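Local atomic coordinates of 24-sterol C-methyltransferase (Haloferax volcanii, PDB entry 6F5Z), a protein that probably transfers a methyl group from S-adenosylmethionine to an acceptor not yet established, and forms a complex with the Trm112 methyltransferase activator. Residues B[43-48]-B[95-100]; B[49-54]-B[108-113]; B[73-78]-B[89-94]. All blocks are in the same frame, centred on the assembly; numbering follows the deposited sequence.

How the interactions relate
All three contacts belong to one Rossmann-like methyltransferase domain and touch the same bound SAH. Along the chain the segments come in the order 43-48, 49-54, 73-78, 89-94, 95-100, 108-113, so interactions 1 and 2 interlock, while both segments of interaction 3 fall between their halves. The centres of interactions 1 and 2 are about 11 Å apart, those of 1 and 3 about 9 Å, and those of 2 and 3 about 11 Å. Strands 41-45, 87-91 and 104-110 lie in one sheet, the first and last as neighbours. Loops after these three strands meet different parts of the cofactor, so the carboxy ends of the strands together line a single pocket.

Interaction 1 of 3, residues B[43-48]-B[95-100]; sequences VDLGTG and DDLPFD. With SAH (S-adenosyl-L-homocysteine), chain G.
Val43 and Phe99 meet from opposite directions, the valine branches lying against the phenylalanine ring. From CB, the Phe99 side chain swings its CG anti to its own carbonyl carbon (chi1 -57°), and this brings the ring up against Val43, in the middle of strand 41-45. Beyond CG, the ring atom CE2 meets Val43 CG1 at 4.0 Å, while CE1 and the tip, CZ, both meet Val43 CG2, CZ at 3.9 Å. That second methyl stands over the ring face, 4.0 Å from the centroid and 13° off the normal, a clear CH-pi contact. A branched valine suits the strand and offers two methyls to one flat partner. Two residues along on each segment, Leu45 CD2 and Leu97 CD2 touch tip to tip at 3.8 Å, leucine being long enough to reach across although the two CA atoms are 9.4 Å apart. Cut back to an alanine, Phe99 would probably open a gap beside Val43 and leave Phe66 without its edge-to-face partner.

Beyond the strand comes the glycine-rich turn characteristic of Rossmann-like methyltransferases. Gly46 O accepts a hydrogen bond from SAH N at 2.8 Å, and a side chain at Gly46 would clash with the ribose oxygen O4'. Thr47 OG1 donates to Asp44 OD2 at 2.6 Å, arriving from above the carboxylate plane and tying the turn to the strand. Loop 95-100 also packs against the Trm112 chain, through Phe99 on its Leu9. The contact across the two segments is wholly apolar: shape and burial join loop to strand, while the polar backbone of the turn remains available to the cofactor.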
loop_
_atom_site.group_PDB
_atom_site.type_symbol
_atom_site.label_atom_id
_atom_site.label_comp_id
_atom_site.label_asym_id
_atom_site.label_seq_id
_atom_site.Cartn_x
_atom_site.Cartn_y
_atom_site.Cartn_z
ATOM N N VAL B 43 16.804 4.563 0.569
ATOM C CA VAL B 43 17.312 5.490 1.585
ATOM C C VAL B 43 16.483 5.256 2.860
ATOM O O VAL B 43 15.237 5.194 2.812
ATOM C CB VAL B 43 17.216 6.957 1.114
ATOM C CG1 VAL B 43 17.491 7.932 2.281
ATOM C CG2 VAL B 43 18.209 7.207 -0.006
ATOM N N ASP B 44 17.185 5.082 3.971
ATOM C CA ASP B 44 16.565 4.854 5.274
ATOM C C ASP B 44 16.828 6.111 6.110
ATOM O O ASP B 44 18.001 6.419 6.434
ATOM C CB ASP B 44 17.240 3.615 5.915
ATOM C CG ASP B 44 16.824 3.254 7.313
ATOM O OD1 ASP B 44 15.960 3.965 7.881
ATOM O OD2 ASP B 44 17.363 2.255 7.845
ATOM N N LEU B 45 15.752 6.887 6.353
ATOM C CA LEU B 45 15.875 8.154 7.065
ATOM C C LEU B 45 15.756 7.956 8.556
ATOM O O LEU B 45 14.691 7.545 9.027
ATOM C CB LEU B 45 14.818 9.120 6.574
ATOM C CG LEU B 45 14.948 9.560 5.131
ATOM C CD1 LEU B 45 13.788 10.485 4.779
ATOM C CD2 LEU B 45 16.269 10.293 4.862
ATOM N N GLY B 46 16.857 8.209 9.288
ATOM C CA GLY B 46 16.924 7.989 10.735
ATOM C C GLY B 46 17.143 6.522 11.005
ATOM O O GLY B 46 16.439 5.885 11.783
ATOM N N THR B 47 18.188 5.986 10.386
ATOM C CA THR B 47 18.452 4.555 10.320
ATOM C C THR B 47 18.649 3.856 11.675
ATOM O O THR B 47 18.370 2.666 11.776
ATOM C CB THR B 47 19.624 4.311 9.385
ATOM O OG1 THR B 47 19.654 2.941 8.978
ATOM C CG2 THR B 47 20.960 4.761 9.956
ATOM N N GLY B 48 19.122 4.591 12.699
ATOM C CA GLY B 48 19.351 3.942 13.983
ATOM C C GLY B 48 20.386 2.843 13.812
ATOM O O GLY B 48 21.444 3.132 13.257
ATOM N N ASP B 95 16.201 17.949 6.928
ATOM C CA ASP B 95 15.773 19.162 6.228
ATOM C C ASP B 95 16.490 19.411 4.921
ATOM O O ASP B 95 16.047 20.265 4.146
ATOM C CB ASP B 95 15.874 20.398 7.144
ATOM C CG ASP B 95 14.868 21.477 6.798
ATOM O OD1 ASP B 95 13.672 21.150 6.659
ATOM O OD2 ASP B 95 15.275 22.647 6.676
ATOM N N ASP B 96 17.584 18.680 4.648
ATOM C CA ASP B 96 18.315 18.900 3.387
ATOM C C ASP B 96 18.933 17.575 3.001
ATOM O O ASP B 96 20.023 17.239 3.496
ATOM C CB ASP B 96 19.425 19.967 3.579
ATOM C CG ASP B 96 18.923 21.381 3.837
ATOM O OD1 ASP B 96 18.387 21.996 2.898
ATOM O OD2 ASP B 96 19.056 21.863 4.987
ATOM N N LEU B 97 18.203 16.776 2.192
ATOM C CA LEU B 97 18.698 15.432 1.842
ATOM C C LEU B 97 19.774 15.518 0.773
ATOM O O LEU B 97 19.536 16.084 -0.298
ATOM C CB LEU B 97 17.572 14.496 1.419
ATOM C CG LEU B 97 16.418 14.380 2.438
ATOM C CD1 LEU B 97 15.307 13.420 1.906
ATOM C CD2 LEU B 97 16.921 13.941 3.828
ATOM N N PRO B 98 20.928 14.864 1.046
ATOM C CA PRO B 98 22.090 14.992 0.165
ATOM C C PRO B 98 22.083 13.986 -0.972
ATOM O O PRO B 98 23.099 13.354 -1.264
ATOM C CB PRO B 98 23.268 14.810 1.134
ATOM C CG PRO B 98 22.762 13.800 2.115
ATOM C CD PRO B 98 21.287 14.149 2.293
ATOM N N PHE B 99 20.922 13.878 -1.638
ATOM C CA PHE B 99 20.745 12.997 -2.785
ATOM C C PHE B 99 20.194 13.758 -3.944
ATOM O O PHE B 99 19.380 14.692 -3.766
ATOM C CB PHE B 99 19.791 11.832 -2.465
ATOM C CG PHE B 99 20.245 11.017 -1.295
ATOM C CD1 PHE B 99 21.157 9.984 -1.461
ATOM C CD2 PHE B 99 19.758 11.271 -0.020
ATOM C CE1 PHE B 99 21.635 9.279 -0.356
ATOM C CE2 PHE B 99 20.215 10.539 1.079
ATOM C CZ PHE B 99 21.163 9.569 0.904
ATOM N N ASP B 100 20.632 13.376 -5.156
ATOM C CA ASP B 100 20.161 13.993 -6.385
ATOM C C ASP B 100 18.656 13.840 -6.582
ATOM O O ASP B 100 18.059 12.888 -6.063
ATOM C CB ASP B 100 20.823 13.291 -7.580
ATOM C CG ASP B 100 22.271 13.652 -7.790
ATOM O OD1 ASP B 100 22.727 14.652 -7.196
ATOM O OD2 ASP B 100 22.945 12.959 -8.584
HETATM N N SAH G . 14.708 3.809 12.592
HETATM C CA SAH G . 15.373 3.333 13.835
HETATM C CB SAH G . 15.777 4.487 14.836
HETATM C CG SAH G . 14.575 5.246 15.389
HETATM S SD SAH G . 15.118 6.547 16.559
HETATM C C SAH G . 14.506 2.294 14.594
HETATM O O SAH G . 13.378 1.997 14.009
HETATM O OXT SAH G . 14.868 1.797 15.636
HETATM C "C5'" SAH G . 15.190 8.029 15.525
HETATM C "C4'" SAH G . 16.448 8.121 14.682
HETATM O "O4'" SAH G . 16.321 9.286 13.825
HETATM C "C3'" SAH G . 17.692 8.346 15.550
HETATM O "O3'" SAH G . 18.758 7.455 15.220
HETATM C "C2'" SAH G . 17.989 9.839 15.373
HETATM O "O2'" SAH G . 19.358 10.210 15.518
HETATM C "C1'" SAH G . 17.469 10.108 13.961
HETATM N N9 SAH G . 17.057 11.492 13.717
HETATM C C8 SAH G . 16.141 12.222 14.436
HETATM N N7 SAH G . 15.929 13.426 13.963
HETATM C C5 SAH G . 16.756 13.494 12.851
HETATM C C6 SAH G . 17.002 14.516 11.906
HETATM N N6 SAH G . 16.435 15.729 11.950
HETATM N N1 SAH G . 17.897 14.260 10.919
HETATM C C2 SAH G . 18.518 13.072 10.901
HETATM N N3 SAH G . 18.369 12.037 11.732
HETATM C C4 SAH G . 17.461 12.309 12.692
#

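Interaction 2 of 3, residues B[49-54]-B[108-113]; sequences SGYALR and WSMEAF. With SAH (S-adenosyl-L-homocysteine), chain G.
Tyr51 and Met110 cross obliquely, the tyrosine OH coming 3.5 Å from Met110 CG, where helix 51-60 rests on strand 104-110 of the Rossmann-like methyltransferase fold. Tyr51 CG sits between its backbone N and carbonyl carbon (chi1 72°), sending the ring along the helix start to the cofactor. There the hydroxyl donates to SAH O at 2.7 Å, and the ring edge faces the same carboxylate. A tyrosine suits the site: it packs against a methionine yet carries a donor at its end. With CG anti to the backbone N (chi1 167°), Met110 puts CG 3.2 Å from SAH O; the bend at chi2 then turns SD aside. Its backbone O accepts from SAH N at 2.9 Å.

The next residue after Tyr51, Ala52, points its methyl at Trp108 and meets the indole obliquely, with CB 3.3 Å from NE1. So close an approach suits a small side chain. Helix 16-33 adds cover through Leu31 on Trp108 and Thr26 on Met110. Gly50 is the N-cap residue, and just before it Ser49 O takes Arg54 NH1 and NH2, each at 2.9 Å, NH1 in the carbonyl plane on a lone pair and NH2 56° above that plane.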
loop_
_atom_site.group_PDB
_atom_site.type_symbol
_atom_site.label_atom_id
_atom_site.label_comp_id
_atom_site.label_asym_id
_atom_site.label_seq_id
_atom_site.Cartn_x
_atom_site.Cartn_y
_atom_site.Cartn_z
ATOM N N SER B 49 20.078 1.597 14.198
ATOM C CA SER B 49 21.054 0.492 14.064
ATOM C C SER B 49 21.245 0.034 12.603
ATOM O O SER B 49 22.082 -0.833 12.358
ATOM C CB SER B 49 20.627 -0.731 14.876
ATOM O OG SER B 49 19.565 -1.390 14.204
ATOM N N GLY B 50 20.432 0.555 11.676
ATOM C CA GLY B 50 20.503 0.166 10.266
ATOM C C GLY B 50 19.747 -1.114 9.935
ATOM O O GLY B 50 19.840 -1.597 8.798
ATOM N N TYR B 51 18.955 -1.659 10.874
ATOM C CA TYR B 51 18.324 -2.954 10.668
ATOM C C TYR B 51 17.393 -3.021 9.465
ATOM O O TYR B 51 17.220 -4.091 8.884
ATOM C CB TYR B 51 17.607 -3.432 11.943
ATOM C CG TYR B 51 16.343 -2.651 12.251
ATOM C CD1 TYR B 51 15.124 -2.998 11.663
ATOM C CD2 TYR B 51 16.372 -1.529 13.083
ATOM C CE1 TYR B 51 13.956 -2.281 11.933
ATOM C CE2 TYR B 51 15.215 -0.787 13.337
ATOM C CZ TYR B 51 14.012 -1.163 12.745
ATOM O OH TYR B 51 12.874 -0.403 12.940
ATOM N N ALA B 52 16.733 -1.891 9.137
ATOM C CA ALA B 52 15.771 -1.937 8.039
ATOM C C ALA B 52 16.470 -2.199 6.722
ATOM O O ALA B 52 15.947 -2.949 5.899
ATOM C CB ALA B 52 15.026 -0.622 7.970
ATOM N N LEU B 53 17.643 -1.589 6.500
ATOM C CA LEU B 53 18.389 -1.837 5.275
ATOM C C LEU B 53 18.865 -3.273 5.214
ATOM O O LEU B 53 18.823 -3.902 4.164
ATOM C CB LEU B 53 19.582 -0.895 5.117
ATOM C CG LEU B 53 19.226 0.569 4.934
ATOM C CD1 LEU B 53 20.486 1.410 4.910
ATOM C CD2 LEU B 53 18.435 0.779 3.608
ATOM N N ARG B 54 19.369 -3.799 6.347
ATOM C CA ARG B 54 19.820 -5.194 6.342
ATOM C C ARG B 54 18.656 -6.143 6.074
ATOM O O ARG B 54 18.823 -7.100 5.322
ATOM C CB ARG B 54 20.516 -5.556 7.655
ATOM C CG ARG B 54 21.857 -4.856 7.784
ATOM C CD ARG B 54 22.697 -5.290 9.015
ATOM N NE ARG B 54 22.009 -5.020 10.289
ATOM C CZ ARG B 54 22.065 -3.854 10.925
ATOM N NH1 ARG B 54 22.793 -2.851 10.434
ATOM N NH2 ARG B 54 21.426 -3.692 12.073
ATOM N N TRP B 108 12.442 4.676 3.286
ATOM C CA TRP B 108 11.867 4.078 4.469
ATOM C C TRP B 108 12.205 4.968 5.657
ATOM O O TRP B 108 13.312 5.498 5.742
ATOM C CB TRP B 108 12.544 2.706 4.718
ATOM C CG TRP B 108 12.378 2.172 6.115
ATOM C CD1 TRP B 108 13.242 2.342 7.166
ATOM C CD2 TRP B 108 11.239 1.464 6.635
ATOM N NE1 TRP B 108 12.732 1.726 8.306
ATOM C CE2 TRP B 108 11.487 1.212 8.010
ATOM C CE3 TRP B 108 10.025 1.020 6.066
ATOM C CZ2 TRP B 108 10.613 0.451 8.794
ATOM C CZ3 TRP B 108 9.133 0.304 6.855
ATOM C CH2 TRP B 108 9.417 0.065 8.222
ATOM N N SER B 109 11.271 5.109 6.588
ATOM C CA SER B 109 11.586 5.756 7.846
ATOM C C SER B 109 10.717 5.158 8.949
ATOM O O SER B 109 9.496 5.096 8.815
ATOM C CB SER B 109 11.440 7.267 7.740
ATOM O OG SER B 109 11.759 7.892 8.976
ATOM N N MET B 110 11.344 4.744 10.050
ATOM C CA MET B 110 10.587 4.202 11.190
ATOM C C MET B 110 10.985 4.995 12.446
ATOM O O MET B 110 12.188 5.149 12.747
ATOM C CB MET B 110 10.925 2.714 11.409
ATOM C CG MET B 110 10.450 2.126 12.736
ATOM S SD MET B 110 8.645 2.014 12.792
ATOM C CE MET B 110 8.387 1.024 14.282
ATOM N N GLU B 111 9.972 5.473 13.174
ATOM C CA GLU B 111 10.175 6.135 14.456
ATOM C C GLU B 111 11.165 7.298 14.366
ATOM O O GLU B 111 11.881 7.549 15.358
ATOM C CB GLU B 111 10.634 5.071 15.495
ATOM C CG GLU B 111 9.471 4.231 15.992
ATOM C CD GLU B 111 8.601 5.040 16.933
ATOM O OE1 GLU B 111 7.895 5.964 16.456
ATOM O OE2 GLU B 111 8.712 4.833 18.163
ATOM N N ALA B 112 11.112 8.098 13.288
ATOM C CA ALA B 112 12.058 9.209 13.137
ATOM C C ALA B 112 11.422 10.425 12.531
ATOM O O ALA B 112 11.857 11.538 12.775
ATOM C CB ALA B 112 13.229 8.788 12.245
ATOM N N PHE B 113 10.426 10.223 11.657
ATOM C CA PHE B 113 9.918 11.342 10.874
ATOM C C PHE B 113 9.428 12.521 11.698
ATOM O O PHE B 113 9.647 13.667 11.293
ATOM C CB PHE B 113 8.827 10.878 9.900
ATOM C CG PHE B 113 8.165 11.991 9.129
ATOM C CD1 PHE B 113 8.766 12.521 7.998
ATOM C CD2 PHE B 113 6.974 12.558 9.581
ATOM C CE1 PHE B 113 8.151 13.576 7.304
ATOM C CE2 PHE B 113 6.378 13.630 8.904
ATOM C CZ PHE B 113 6.964 14.115 7.771
HETATM N N SAH G . 14.708 3.809 12.592
HETATM C CA SAH G . 15.373 3.333 13.835
HETATM C CB SAH G . 15.777 4.487 14.836
HETATM C CG SAH G . 14.575 5.246 15.389
HETATM S SD SAH G . 15.118 6.547 16.559
HETATM C C SAH G . 14.506 2.294 14.594
HETATM O O SAH G . 13.378 1.997 14.009
HETATM O OXT SAH G . 14.868 1.797 15.636
HETATM C "C5'" SAH G . 15.190 8.029 15.525
HETATM C "C4'" SAH G . 16.448 8.121 14.682
HETATM O "O4'" SAH G . 16.321 9.286 13.825
HETATM C "C3'" SAH G . 17.692 8.346 15.550
HETATM O "O3'" SAH G . 18.758 7.455 15.220
HETATM C "C2'" SAH G . 17.989 9.839 15.373
HETATM O "O2'" SAH G . 19.358 10.210 15.518
HETATM C "C1'" SAH G . 17.469 10.108 13.961
HETATM N N9 SAH G . 17.057 11.492 13.717
HETATM C C8 SAH G . 16.141 12.222 14.436
HETATM N N7 SAH G . 15.929 13.426 13.963
HETATM C C5 SAH G . 16.756 13.494 12.851
HETATM C C6 SAH G . 17.002 14.516 11.906
HETATM N N6 SAH G . 16.435 15.729 11.950
HETATM N N1 SAH G . 17.897 14.260 10.919
HETATM C C2 SAH G . 18.518 13.072 10.901
HETATM N N3 SAH G . 18.369 12.037 11.732
HETATM C C4 SAH G . 17.461 12.309 12.692
#

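Interaction 3 of 3, residues B[73-78]-B[89-94]; sequences EMVQNA and FLVGDF. With SAH (S-adenosyl-L-homocysteine), chain G.
Ala78 N donates to Met74 O at 2.9 Å, a regular helical bond; from this turn the Ala78 methyl lies over one face of the Phe89 ring. The CH-pi contact puts CB 3.8 Å from the ring centroid and 18° off the normal. The small alanine lets the helix come close enough for its methyl to sit on the ring face. Val75 fills the neighbouring turn: its CB meets Phe89 CB at 3.8 Å, the two side chains sliding past each other in opposite directions. Its branches divide the work. CG1 rests on the backbone at Leu90 O, while CG2, which falls between the backbone N and the carbonyl carbon, reaches Val91 CG2 at 3.8 Å. Helix 73-78 runs antiparallel to strand 89-91, as expected in a beta-alpha-beta unit, here strand 64-69, helix 72-80 and strand 87-91.

Past the strand the chain turns to the adenine. Phe94 N donates to SAH N1 at 3.3 Å, while Asp93 OD1 receives a weak bond from SAH N6 at 3.1 Å. Asp93 OD2 is taken by the backbone N of Asp95, which helps fix the carboxylate in place. The Phe94 ring offers a face to the purine, with SAH N1 3.4 Å above its plane. Strand 87-91 is outermost in this chain's sheet, and the Trm112 chain forms backbone hydrogen bonds with Val91 and packs on Val75. The division is chemical: apolar side chains hold helix to strand, and the following residues present a donor and an acceptor matching N1 and N6, consistent with recognition of adenine.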
loop_
_atom_site.group_PDB
_atom_site.type_symbol
_atom_site.label_atom_id
_atom_site.label_comp_id
_atom_site.label_asym_id
_atom_site.label_seq_id
_atom_site.Cartn_x
_atom_site.Cartn_y
_atom_site.Cartn_z
ATOM N N GLU B 73 27.485 8.796 16.105
ATOM C CA GLU B 73 27.644 7.555 16.887
ATOM C C GLU B 73 26.677 6.468 16.385
ATOM O O GLU B 73 27.033 5.288 16.293
ATOM C CB GLU B 73 27.396 7.817 18.386
ATOM C CG GLU B 73 28.525 8.573 19.078
ATOM C CD GLU B 73 28.448 10.090 19.092
ATOM O OE1 GLU B 73 28.979 10.686 20.058
ATOM O OE2 GLU B 73 27.864 10.685 18.155
ATOM N N MET B 74 25.437 6.890 16.051
ATOM C CA MET B 74 24.436 5.965 15.551
ATOM C C MET B 74 24.887 5.304 14.236
ATOM O O MET B 74 24.790 4.071 14.122
ATOM C CB MET B 74 23.100 6.688 15.340
ATOM C CG MET B 74 21.936 5.778 15.310
ATOM S SD MET B 74 21.518 4.933 16.866
ATOM C CE MET B 74 20.674 6.268 17.789
ATOM N N VAL B 75 25.373 6.100 13.279
ATOM C CA VAL B 75 25.782 5.488 12.007
ATOM C C VAL B 75 27.105 4.724 12.130
ATOM O O VAL B 75 27.272 3.747 11.414
ATOM C CB VAL B 75 25.761 6.402 10.783
ATOM C CG1 VAL B 75 24.334 6.553 10.252
ATOM C CG2 VAL B 75 26.402 7.752 11.085
ATOM N N GLN B 76 27.988 5.099 13.097
ATOM C CA GLN B 76 29.196 4.298 13.361
ATOM C C GLN B 76 28.741 2.917 13.814
ATOM O O GLN B 76 29.237 1.909 13.301
ATOM C CB GLN B 76 30.052 4.953 14.469
ATOM C CG GLN B 76 30.893 6.133 13.990
ATOM C CD GLN B 76 31.436 6.953 15.140
ATOM O OE1 GLN B 76 31.801 6.435 16.205
ATOM N NE2 GLN B 76 31.503 8.262 14.948
ATOM N N ASN B 77 27.741 2.861 14.730
ATOM C CA ASN B 77 27.193 1.599 15.172
ATOM C C ASN B 77 26.555 0.802 14.032
ATOM O O ASN B 77 26.846 -0.384 13.873
ATOM C CB ASN B 77 26.193 1.822 16.292
ATOM C CG ASN B 77 26.818 2.302 17.578
ATOM O OD1 ASN B 77 28.031 2.495 17.694
ATOM N ND2 ASN B 77 25.988 2.483 18.565
ATOM N N ALA B 78 25.670 1.464 13.248
ATOM C CA ALA B 78 24.988 0.804 12.133
ATOM C C ALA B 78 25.983 0.154 11.170
ATOM O O ALA B 78 25.782 -0.997 10.786
ATOM C CB ALA B 78 24.111 1.804 11.402
ATOM N N PHE B 89 26.363 4.132 5.148
ATOM C CA PHE B 89 25.835 5.016 6.179
ATOM C C PHE B 89 26.458 6.384 6.102
ATOM O O PHE B 89 27.618 6.544 5.692
ATOM C CB PHE B 89 26.036 4.375 7.571
ATOM C CG PHE B 89 25.295 3.061 7.665
ATOM C CD1 PHE B 89 23.918 3.037 7.897
ATOM C CD2 PHE B 89 25.941 1.854 7.391
ATOM C CE1 PHE B 89 23.209 1.828 7.895
ATOM C CE2 PHE B 89 25.231 0.640 7.389
ATOM C CZ PHE B 89 23.874 0.634 7.652
ATOM N N LEU B 90 25.673 7.403 6.453
ATOM C CA LEU B 90 26.131 8.792 6.369
ATOM C C LEU B 90 25.431 9.633 7.419
ATOM O O LEU B 90 24.317 9.309 7.877
ATOM C CB LEU B 90 25.865 9.380 4.955
ATOM C CG LEU B 90 24.386 9.531 4.523
ATOM C CD1 LEU B 90 24.205 10.728 3.619
ATOM C CD2 LEU B 90 23.855 8.281 3.800
ATOM N N VAL B 91 26.106 10.703 7.809
ATOM C CA VAL B 91 25.523 11.685 8.711
ATOM C C VAL B 91 24.797 12.699 7.830
ATOM O O VAL B 91 25.356 13.223 6.868
ATOM C CB VAL B 91 26.593 12.378 9.623
ATOM C CG1 VAL B 91 25.929 13.203 10.735
ATOM C CG2 VAL B 91 27.524 11.333 10.248
ATOM N N GLY B 92 23.555 13.005 8.178
ATOM C CA GLY B 92 22.786 13.980 7.447
ATOM C C GLY B 92 21.604 14.474 8.253
ATOM O O GLY B 92 21.393 14.025 9.395
ATOM N N ASP B 93 20.830 15.380 7.645
ATOM C CA ASP B 93 19.676 15.955 8.320
ATOM C C ASP B 93 18.460 15.908 7.417
ATOM O O ASP B 93 18.561 16.152 6.220
ATOM C CB ASP B 93 19.965 17.402 8.779
ATOM C CG ASP B 93 18.829 17.966 9.623
ATOM O OD1 ASP B 93 18.696 17.542 10.788
ATOM O OD2 ASP B 93 17.999 18.734 9.070
ATOM N N PHE B 94 17.305 15.661 8.032
ATOM C CA PHE B 94 16.047 15.534 7.320
ATOM C C PHE B 94 15.623 16.782 6.573
ATOM O O PHE B 94 14.767 16.693 5.693
ATOM C CB PHE B 94 14.927 15.155 8.286
ATOM C CG PHE B 94 15.053 13.808 8.950
ATOM C CD1 PHE B 94 15.928 12.850 8.458
ATOM C CD2 PHE B 94 14.240 13.473 10.023
ATOM C CE1 PHE B 94 16.051 11.620 9.083
ATOM C CE2 PHE B 94 14.350 12.237 10.644
ATOM C CZ PHE B 94 15.238 11.305 10.153
HETATM N N SAH G . 14.708 3.809 12.592
HETATM C CA SAH G . 15.373 3.333 13.835
HETATM C CB SAH G . 15.777 4.487 14.836
HETATM C CG SAH G . 14.575 5.246 15.389
HETATM S SD SAH G . 15.118 6.547 16.559
HETATM C C SAH G . 14.506 2.294 14.594
HETATM O O SAH G . 13.378 1.997 14.009
HETATM O OXT SAH G . 14.868 1.797 15.636
HETATM C "C5'" SAH G . 15.190 8.029 15.525
HETATM C "C4'" SAH G . 16.448 8.121 14.682
HETATM O "O4'" SAH G . 16.321 9.286 13.825
HETATM C "C3'" SAH G . 17.692 8.346 15.550
HETATM O "O3'" SAH G . 18.758 7.455 15.220
HETATM C "C2'" SAH G . 17.989 9.839 15.373
HETATM O "O2'" SAH G . 19.358 10.210 15.518
HETATM C "C1'" SAH G . 17.469 10.108 13.961
HETATM N N9 SAH G . 17.057 11.492 13.717
HETATM C C8 SAH G . 16.141 12.222 14.436
HETATM N N7 SAH G . 15.929 13.426 13.963
HETATM C C5 SAH G . 16.756 13.494 12.851
HETATM C C6 SAH G . 17.002 14.516 11.906
HETATM N N6 SAH G . 16.435 15.729 11.950
HETATM N N1 SAH G . 17.897 14.260 10.919
HETATM C C2 SAH G . 18.518 13.072 10.901
HETATM N N3 SAH G . 18.369 12.037 11.732
HETATM C C4 SAH G . 17.461 12.309 12.692
#